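Long-range contacts in transcriptional regulator, MerR-family (Cupriavidus metallidurans CH34, PDB 5GPE), which binds lead(II) and, as a MerR-family regulator, probably binds DNA and controls transcription in response to the metal: residues E22-L27 with E63-L68; L45-F50 with L70-E75. One frame throughout, in Å; residues are numbered along the deposited sequence.

In the fold
Both contacts pack helix 61-71, nearly all of it within the MerR-type DNA-binding region, against other parts of that region. Contact 1 joins it to the turn after helix 15-23. Contact 2 joins its C-terminal end, and the loop that follows, to helix 42-56. Their centres lie about 10 Å apart, and Arg-47 links them: its NH1 lies 2.7 Å from Leu-26 O, a probable hydrogen bond, while Leu-68 of contact 1 packs on both Arg-47 and Phe-50 of contact 2. Cys-113 and Cys-122 bind lead. The side chain of Arg-71 is about 11 Å from a bound lead ion, so it does not bind the metal.

Contact 1 of 2, residues E22-L27 with E63-L68; sequences ESEGLL and EIRQLL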
ATOM      1  N   GLU B  22       4.512  21.129   3.724  1.00 21.07           N
ATOM      2  CA  GLU B  22       5.346  21.996   4.569  1.00 25.09           C
ATOM      3  C   GLU B  22       5.923  21.256   5.764  1.00 24.68           C
ATOM      4  O   GLU B  22       7.124  21.329   6.023  1.00 27.89           O
ATOM      5  CB  GLU B  22       4.557  23.198   5.086  1.00 28.56           C
ATOM      6  CG  GLU B  22       4.284  24.235   4.021  1.00 31.84           C
ATOM      7  CD  GLU B  22       3.636  25.497   4.564  1.00 33.92           C
ATOM      8  OE1 GLU B  22       2.705  25.389   5.398  1.00 36.80           O
ATOM      9  OE2 GLU B  22       4.042  26.590   4.123  1.00 35.60           O
ATOM     10  N   SER B  23       5.065  20.550   6.496  1.00 25.12           N
ATOM     11  CA  SER B  23       5.508  19.774   7.670  1.00 28.06           C
ATOM     12  C   SER B  23       6.534  18.690   7.299  1.00 28.93           C
ATOM     13  O   SER B  23       7.379  18.342   8.112  1.00 29.19           O
ATOM     14  CB  SER B  23       4.321  19.151   8.411  1.00 29.54           C
ATOM     15  OG  SER B  23       3.717  18.137   7.626  1.00 30.88           O
ATOM     16  N   GLU B  24       6.460  18.189   6.063  1.00 28.60           N
ATOM     17  CA  GLU B  24       7.408  17.184   5.548  1.00 29.47           C
ATOM     18  C   GLU B  24       8.673  17.760   4.871  1.00 27.35           C
ATOM     19  O   GLU B  24       9.491  17.006   4.355  1.00 27.35           O
ATOM     20  CB  GLU B  24       6.682  16.234   4.585  1.00 30.73           C
ATOM     21  CG  GLU B  24       5.723  15.301   5.286  1.00 31.63           C
ATOM     22  CD  GLU B  24       6.431  14.326   6.211  1.00 36.73           C
ATOM     23  OE1 GLU B  24       7.383  13.571   5.833  1.00 38.45           O
ATOM     24  OE2 GLU B  24       6.032  14.364   7.367  1.00 39.82           O
ATOM     25  N   GLY B  25       8.851  19.077   4.901  1.00 26.28           N
ATOM     26  CA  GLY B  25      10.059  19.709   4.379  1.00 27.75           C
ATOM     27  C   GLY B  25      10.147  19.742   2.863  1.00 27.49           C
ATOM     28  O   GLY B  25      11.236  19.896   2.321  1.00 29.52           O
ATOM     29  N   LEU B  26       9.007  19.647   2.182  1.00 25.49           N
ATOM     30  CA  LEU B  26       8.975  19.650   0.715  1.00 24.84           C
ATOM     31  C   LEU B  26       8.798  21.024   0.093  1.00 24.36           C
ATOM     32  O   LEU B  26       8.912  21.166  -1.122  1.00 23.14           O
ATOM     33  CB  LEU B  26       7.878  18.731   0.204  1.00 25.03           C
ATOM     34  CG  LEU B  26       7.921  17.284   0.719  1.00 26.79           C
ATOM     35  CD1 LEU B  26       6.826  16.477   0.044  1.00 29.49           C
ATOM     36  CD2 LEU B  26       9.268  16.620   0.492  1.00 26.08           C
ATOM     37  N   LEU B  27       8.531  22.044   0.876  1.00 26.49           N
ATOM     38  CA  LEU B  27       8.346  23.383   0.331  1.00 28.78           C
ATOM     39  C   LEU B  27       9.344  24.394   0.865  1.00 31.45           C
ATOM     40  O   LEU B  27       9.625  24.389   2.003  1.00 32.23           O
ATOM     41  CB  LEU B  27       6.953  23.899   0.623  1.00 31.10           C
ATOM     42  CG  LEU B  27       5.752  23.248  -0.037  1.00 34.29           C
ATOM     43  CD1 LEU B  27       4.505  24.049   0.179  1.00 35.97           C
ATOM     44  CD2 LEU B  27       5.998  23.098  -1.504  1.00 36.73           C
ATOM     45  N   GLU B  63      11.396   9.649  -1.950  1.00 17.93           N
ATOM     46  CA  GLU B  63      11.877   9.824  -3.336  1.00 17.37           C
ATOM     47  C   GLU B  63      11.739  11.267  -3.809  1.00 16.37           C
ATOM     48  O   GLU B  63      12.612  11.803  -4.485  1.00 16.18           O
ATOM     49  CB  GLU B  63      11.126   8.897  -4.292  1.00 18.62           C
ATOM     50  CG  GLU B  63      11.430   7.413  -4.101  1.00 20.80           C
ATOM     51  CD  GLU B  63      10.500   6.526  -4.915  1.00 23.03           C
ATOM     52  OE1 GLU B  63       9.286   6.462  -4.607  1.00 22.94           O
ATOM     53  OE2 GLU B  63      10.975   5.918  -5.907  1.00 28.96           O
ATOM     54  N   ILE B  64      10.633  11.896  -3.449  1.00 16.58           N
ATOM     55  CA  ILE B  64      10.366  13.275  -3.867  1.00 16.93           C
ATOM     56  C   ILE B  64      11.350  14.246  -3.215  1.00 17.08           C
ATOM     57  O   ILE B  64      11.803  15.190  -3.842  1.00 17.81           O
ATOM     58  CB  ILE B  64       8.896  13.667  -3.599  1.00 17.70           C
ATOM     59  CG1 ILE B  64       7.991  12.871  -4.534  1.00 18.05           C
ATOM     60  CG2 ILE B  64       8.663  15.167  -3.815  1.00 17.97           C
ATOM     61  CD1 ILE B  64       6.519  12.892  -4.167  1.00 20.31           C
ATOM     62  N   ARG B  65      11.657  13.983  -1.958  1.00 18.08           N
ATOM     63  CA  ARG B  65      12.606  14.734  -1.170  1.00 19.74           C
ATOM     64  C   ARG B  65      13.974  14.657  -1.912  1.00 18.22           C
ATOM     65  O   ARG B  65      14.616  15.623  -2.115  1.00 15.55           O
ATOM     66  CB  ARG B  65      12.686  14.214   0.279  1.00 23.25           C
ATOM     67  CG  ARG B  65      12.813  15.294   1.338  1.00 30.44           C
ATOM     68  CD  ARG B  65      12.355  14.998   2.803  1.00 36.22           C
ATOM     69  NE  ARG B  65      11.730  13.712   2.979  1.00 39.71           N
ATOM     70  CZ  ARG B  65      10.587  13.478   3.592  1.00 40.38           C
ATOM     71  NH1 ARG B  65       9.933  14.425   4.163  1.00 46.19           N
ATOM     72  NH2 ARG B  65      10.101  12.280   3.625  1.00 35.25           N
ATOM     73  N   GLN B  66      14.353  13.465  -2.310  1.00 18.91           N
ATOM     74  CA  GLN B  66      15.603  13.217  -3.068  1.00 20.27           C
ATOM     75  C   GLN B  66      15.620  13.972  -4.396  1.00 19.46           C
ATOM     76  O   GLN B  66      16.593  14.664  -4.698  1.00 18.89           O
ATOM     77  CB  GLN B  66      15.889  11.693  -3.336  1.00 23.29           C
ATOM     78  CG  GLN B  66      16.412  11.002  -2.088  1.00 27.81           C
ATOM     79  CD  GLN B  66      16.837   9.551  -2.312  1.00 33.78           C
ATOM     80  OE1 GLN B  66      16.786   9.023  -3.427  1.00 36.34           O
ATOM     81  NE2 GLN B  66      17.302   8.918  -1.247  1.00 40.92           N
ATOM     82  N   LEU B  67      14.519  13.896  -5.144  1.00 19.15           N
ATOM     83  CA  LEU B  67      14.423  14.611  -6.426  1.00 18.88           C
ATOM     84  C   LEU B  67      14.484  16.125  -6.262  1.00 18.80           C
ATOM     85  O   LEU B  67      15.176  16.803  -7.031  1.00 19.81           O
ATOM     86  CB  LEU B  67      13.144  14.239  -7.180  1.00 18.88           C
ATOM     87  CG  LEU B  67      13.075  12.803  -7.689  1.00 18.61           C
ATOM     88  CD1 LEU B  67      11.681  12.536  -8.201  1.00 18.61           C
ATOM     89  CD2 LEU B  67      14.084  12.553  -8.786  1.00 19.80           C
ATOM     90  N   LEU B  68      13.771  16.648  -5.255  1.00 19.06           N
ATOM     91  CA  LEU B  68      13.800  18.084  -4.949  1.00 20.68           C
ATOM     92  C   LEU B  68      15.213  18.571  -4.596  1.00 20.50           C
ATOM     93  O   LEU B  68      15.627  19.651  -5.025  1.00 19.42           O
ATOM     94  CB  LEU B  68      12.813  18.432  -3.824  1.00 21.45           C
ATOM     95  CG  LEU B  68      11.323  18.376  -4.197  1.00 22.65           C
ATOM     96  CD1 LEU B  68      10.459  18.499  -2.959  1.00 23.43           C
ATOM     97  CD2 LEU B  68      10.954  19.465  -5.196  1.00 24.38           C
TER
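The turn that ends helix 15-23 in the MerR-type helix-turn-helix region packs here against helix 61-71. The turn is a Schellman motif. Gly-25 leaves the helix with positive phi, and its N bonds back to Glu-22 O. Arg-65 hydrogen-bonds to the turn through one nitrogen, NH1. This NH1 donates to Glu-24 O at 2.6 Å, in the carbonyl plane and on a lone pair, but the N-H is bent, at 133°. The same NH1 reaches Glu-24 OE1 at 3.2 Å in a salt bridge with a nearly straight N-H (170°). It meets this oxygen from above the carboxylate plane, although both acceptors lie close to the guanidinium plane. Glu-24 CG lies beside the backbone N, and the bend at chi2 (-65°) brings OE1 to the NH1 that holds Glu-24 O. One nitrogen thus grips both main chain and side chain. Nearer the Arg-65 backbone, Leu-26 crosses the Arg-65 chain at about a right angle, with CD2 3.9 Å from Arg-65 CG. Leu-68 CD1 lies 4.1 Å from Leu-26 CB and also touches Leu-26 O. Ile-64 CG2 adds a looser contact to Leu-26 CD1. Asp-62 pairs with Arg-65 NH2, giving the guanidinium a second acidic partner. Leu-26 also packs on Tyr-21 of helix 15-23, while Ile-64 and Leu-68 lean on helix 42-56.

Contact 2 of 2, residues L45-F50 with L70-E75; sequences LQRLLF and LRDRPE
Phe-50 and Arg-71 form the close-packed part of this contact, a CH-pi interaction between helix 42-56 and the C-terminal end of helix 61-71 in the MerR DNA-binding region. Arg-71 CD sits over one face of the Phe-50 ring, 4.1 Å from its centroid and offset toward the rim. The Arg-71 chain is extended through chi1 and chi2, then bends at chi3, which carries NH1 to 3.7 Å from Phe-50 CD2. The guanidinium is not stacked flat: its plane is turned 46° from the ring. Phe-50 is buried. It packs on Leu-67 and Leu-68 as well, and on Leu-128 of the second subunit.

On the looser, solvent side the exposed Asp-72 makes a salt bridge to the buried Arg-47. The bends at chi2 and chi3 bring Arg-47 NH2 to Asp-72 OD1, which lies oblique to the guanidinium, while NH1 is hydrogen-bonded to Leu-26 O. Arg-47 NE and Arg-71 NE come within 4.6 Å, and the nearby carboxylate probably eases this like-charge approach. That carboxylate uses mainly one oxygen: Arg-47 NH2 is 3.3 Å from Asp-72 OD1 and 3.8 Å from Asp-72 OD2.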
ATOM      1  N   LEU B  45       4.077  27.577  -6.073  1.00 23.40           N
ATOM      2  CA  LEU B  45       3.135  26.969  -7.009  1.00 25.08           C
ATOM      3  C   LEU B  45       3.827  25.927  -7.896  1.00 23.22           C
ATOM      4  O   LEU B  45       3.354  24.798  -8.008  1.00 22.05           O
ATOM      5  CB  LEU B  45       2.438  28.030  -7.877  1.00 28.24           C
ATOM      6  CG  LEU B  45       1.453  27.528  -8.951  1.00 29.40           C
ATOM      7  CD1 LEU B  45       0.361  26.640  -8.359  1.00 27.43           C
ATOM      8  CD2 LEU B  45       0.830  28.703  -9.700  1.00 30.64           C
ATOM      9  N   GLN B  46       4.950  26.300  -8.504  1.00 22.26           N
ATOM     10  CA  GLN B  46       5.690  25.381  -9.372  1.00 24.28           C
ATOM     11  C   GLN B  46       6.211  24.161  -8.604  1.00 22.71           C
ATOM     12  O   GLN B  46       6.272  23.053  -9.137  1.00 20.81           O
ATOM     13  CB  GLN B  46       6.844  26.092 -10.090  1.00 27.51           C
ATOM     14  CG  GLN B  46       6.391  27.085 -11.162  1.00 30.02           C
ATOM     15  CD  GLN B  46       5.368  26.486 -12.125  1.00 32.87           C
ATOM     16  OE1 GLN B  46       5.538  25.359 -12.611  1.00 35.25           O
ATOM     17  NE2 GLN B  46       4.280  27.216 -12.372  1.00 34.40           N
ATOM     18  N   ARG B  47       6.521  24.345  -7.332  1.00 22.57           N
ATOM     19  CA  ARG B  47       6.955  23.270  -6.472  1.00 23.66           C
ATOM     20  C   ARG B  47       5.804  22.293  -6.235  1.00 22.79           C
ATOM     21  O   ARG B  47       5.955  21.135  -6.363  1.00 21.83           O
ATOM     22  CB  ARG B  47       7.426  23.827  -5.160  1.00 27.37           C
ATOM     23  CG  ARG B  47       7.627  22.807  -4.087  1.00 29.79           C
ATOM     24  CD  ARG B  47       8.762  21.945  -4.462  1.00 31.97           C
ATOM     25  NE  ARG B  47      10.001  22.645  -4.689  1.00 34.52           N
ATOM     26  CZ  ARG B  47      10.924  22.867  -3.779  1.00 33.21           C
ATOM     27  NH1 ARG B  47      10.753  22.513  -2.549  1.00 33.01           N
ATOM     28  NH2 ARG B  47      12.032  23.453  -4.129  1.00 38.84           N
ATOM     29  N   LEU B  48       4.645  22.805  -5.923  1.00 22.70           N
ATOM     30  CA  LEU B  48       3.459  21.974  -5.714  1.00 22.43           C
ATOM     31  C   LEU B  48       3.076  21.173  -6.945  1.00 21.96           C
ATOM     32  O   LEU B  48       2.714  19.999  -6.839  1.00 21.35           O
ATOM     33  CB  LEU B  48       2.267  22.814  -5.255  1.00 21.74           C
ATOM     34  CG  LEU B  48       2.314  23.317  -3.812  1.00 22.01           C
ATOM     35  CD1 LEU B  48       1.184  24.296  -3.559  1.00 22.16           C
ATOM     36  CD2 LEU B  48       2.257  22.122  -2.869  1.00 21.48           C
ATOM     37  N   LEU B  49       3.195  21.795  -8.113  1.00 21.05           N
ATOM     38  CA  LEU B  49       2.941  21.098  -9.361  1.00 22.28           C
ATOM     39  C   LEU B  49       3.957  19.971  -9.594  1.00 20.89           C
ATOM     40  O   LEU B  49       3.580  18.892 -10.040  1.00 20.38           O
ATOM     41  CB  LEU B  49       2.904  22.071 -10.541  1.00 24.14           C
ATOM     42  CG  LEU B  49       1.800  23.133 -10.483  1.00 25.97           C
ATOM     43  CD1 LEU B  49       1.887  24.054 -11.696  1.00 27.76           C
ATOM     44  CD2 LEU B  49       0.401  22.534 -10.385  1.00 24.70           C
ATOM     45  N   PHE B  50       5.225  20.220  -9.274  1.00 18.65           N
ATOM     46  CA  PHE B  50       6.286  19.208  -9.367  1.00 19.29           C
ATOM     47  C   PHE B  50       5.966  18.030  -8.459  1.00 18.44           C
ATOM     48  O   PHE B  50       6.020  16.890  -8.883  1.00 20.12           O
ATOM     49  CB  PHE B  50       7.656  19.818  -8.987  1.00 19.98           C
ATOM     50  CG  PHE B  50       8.810  18.849  -9.056  1.00 20.32           C
ATOM     51  CD1 PHE B  50       9.124  18.031  -7.970  1.00 20.71           C
ATOM     52  CD2 PHE B  50       9.596  18.759 -10.197  1.00 20.14           C
ATOM     53  CE1 PHE B  50      10.190  17.143  -8.039  1.00 20.49           C
ATOM     54  CE2 PHE B  50      10.659  17.882 -10.266  1.00 20.31           C
ATOM     55  CZ  PHE B  50      10.953  17.061  -9.192  1.00 20.37           C
ATOM     56  N   LEU B  70      18.096  17.286  -5.556  1.00 22.69           N
ATOM     57  CA  LEU B  70      18.823  17.326  -6.828  1.00 23.25           C
ATOM     58  C   LEU B  70      18.368  18.489  -7.750  1.00 21.75           C
ATOM     59  O   LEU B  70      19.208  19.177  -8.362  1.00 21.95           O
ATOM     60  CB  LEU B  70      18.670  16.010  -7.561  1.00 25.70           C
ATOM     61  CG  LEU B  70      19.418  14.873  -6.866  1.00 31.40           C
ATOM     62  CD1 LEU B  70      18.820  13.520  -7.223  1.00 33.87           C
ATOM     63  CD2 LEU B  70      20.910  14.934  -7.180  1.00 32.75           C
ATOM     64  N   ARG B  71      17.064  18.738  -7.820  1.00 20.41           N
ATOM     65  CA  ARG B  71      16.527  19.917  -8.554  1.00 22.54           C
ATOM     66  C   ARG B  71      17.106  21.243  -8.020  1.00 22.29           C
ATOM     67  O   ARG B  71      17.401  22.159  -8.786  1.00 25.66           O
ATOM     68  CB  ARG B  71      14.987  19.915  -8.492  1.00 25.95           C
ATOM     69  CG  ARG B  71      14.250  21.087  -9.137  1.00 31.74           C
ATOM     70  CD  ARG B  71      12.733  20.875  -9.097  1.00 38.47           C
ATOM     71  NE  ARG B  71      11.955  22.096  -8.802  1.00 46.31           N
ATOM     72  CZ  ARG B  71      11.045  22.685  -9.587  1.00 50.67           C
ATOM     73  NH1 ARG B  71      10.741  22.214 -10.798  1.00 51.83           N
ATOM     74  NH2 ARG B  71      10.428  23.781  -9.145  1.00 60.04           N
ATOM     75  N   ASP B  72      17.249  21.346  -6.706  1.00 21.93           N
ATOM     76  CA  ASP B  72      17.800  22.544  -6.051  1.00 24.52           C
ATOM     77  C   ASP B  72      19.318  22.718  -6.240  1.00 22.82           C
ATOM     78  O   ASP B  72      19.836  23.779  -5.901  1.00 29.59           O
ATOM     79  CB  ASP B  72      17.484  22.540  -4.542  1.00 27.50           C
ATOM     80  CG  ASP B  72      15.979  22.708  -4.231  1.00 30.67           C
ATOM     81  OD1 ASP B  72      15.190  23.093  -5.117  1.00 36.91           O
ATOM     82  OD2 ASP B  72      15.585  22.456  -3.068  1.00 36.82           O
ATOM     83  N   ARG B  73      19.994  21.711  -6.813  1.00 20.42           N
ATOM     84  CA  ARG B  73      21.436  21.728  -7.106  1.00 21.63           C
ATOM     85  C   ARG B  73      21.693  21.480  -8.624  1.00 19.90           C
ATOM     86  O   ARG B  73      22.132  20.407  -9.032  1.00 19.24           O
ATOM     87  CB  ARG B  73      22.169  20.668  -6.251  1.00 22.41           C
ATOM     88  CG  ARG B  73      21.948  20.667  -4.698  1.00 24.47           C
ATOM     89  CD  ARG B  73      22.976  21.507  -3.991  1.00 24.82           C
ATOM     90  NE  ARG B  73      24.370  21.179  -4.316  1.00 23.34           N
ATOM     91  CZ  ARG B  73      25.105  20.232  -3.716  1.00 23.09           C
ATOM     92  NH1 ARG B  73      24.591  19.443  -2.768  1.00 23.40           N
ATOM     93  NH2 ARG B  73      26.373  20.062  -4.075  1.00 21.85           N
ATOM     94  N   PRO B  74      21.413  22.484  -9.477  1.00 20.17           N
ATOM     95  CA  PRO B  74      21.540  22.336 -10.941  1.00 19.87           C
ATOM     96  C   PRO B  74      22.953  22.000 -11.464  1.00 19.44           C
ATOM     97  O   PRO B  74      23.070  21.447 -12.548  1.00 19.28           O
ATOM     98  CB  PRO B  74      21.085  23.701 -11.486  1.00 20.56           C
ATOM     99  CG  PRO B  74      21.130  24.642 -10.338  1.00 21.38           C
ATOM    100  CD  PRO B  74      20.897  23.815  -9.108  1.00 21.49           C
ATOM    101  N   GLU B  75      23.990  22.306 -10.678  1.00 20.05           N
ATOM    102  CA  GLU B  75      25.384  22.015 -11.033  1.00 21.82           C
ATOM    103  C   GLU B  75      25.790  20.545 -10.916  1.00 21.84           C
ATOM    104  O   GLU B  75      26.815  20.161 -11.461  1.00 21.60           O
ATOM    105  CB  GLU B  75      26.346  22.893 -10.190  1.00 23.55           C
ATOM    106  CG  GLU B  75      26.592  22.468  -8.737  1.00 24.87           C
ATOM    107  CD  GLU B  75      25.427  22.732  -7.773  1.00 27.02           C
ATOM    108  OE1 GLU B  75      24.376  23.268  -8.192  1.00 29.29           O
ATOM    109  OE2 GLU B  75      25.550  22.386  -6.580  1.00 32.17           O
TER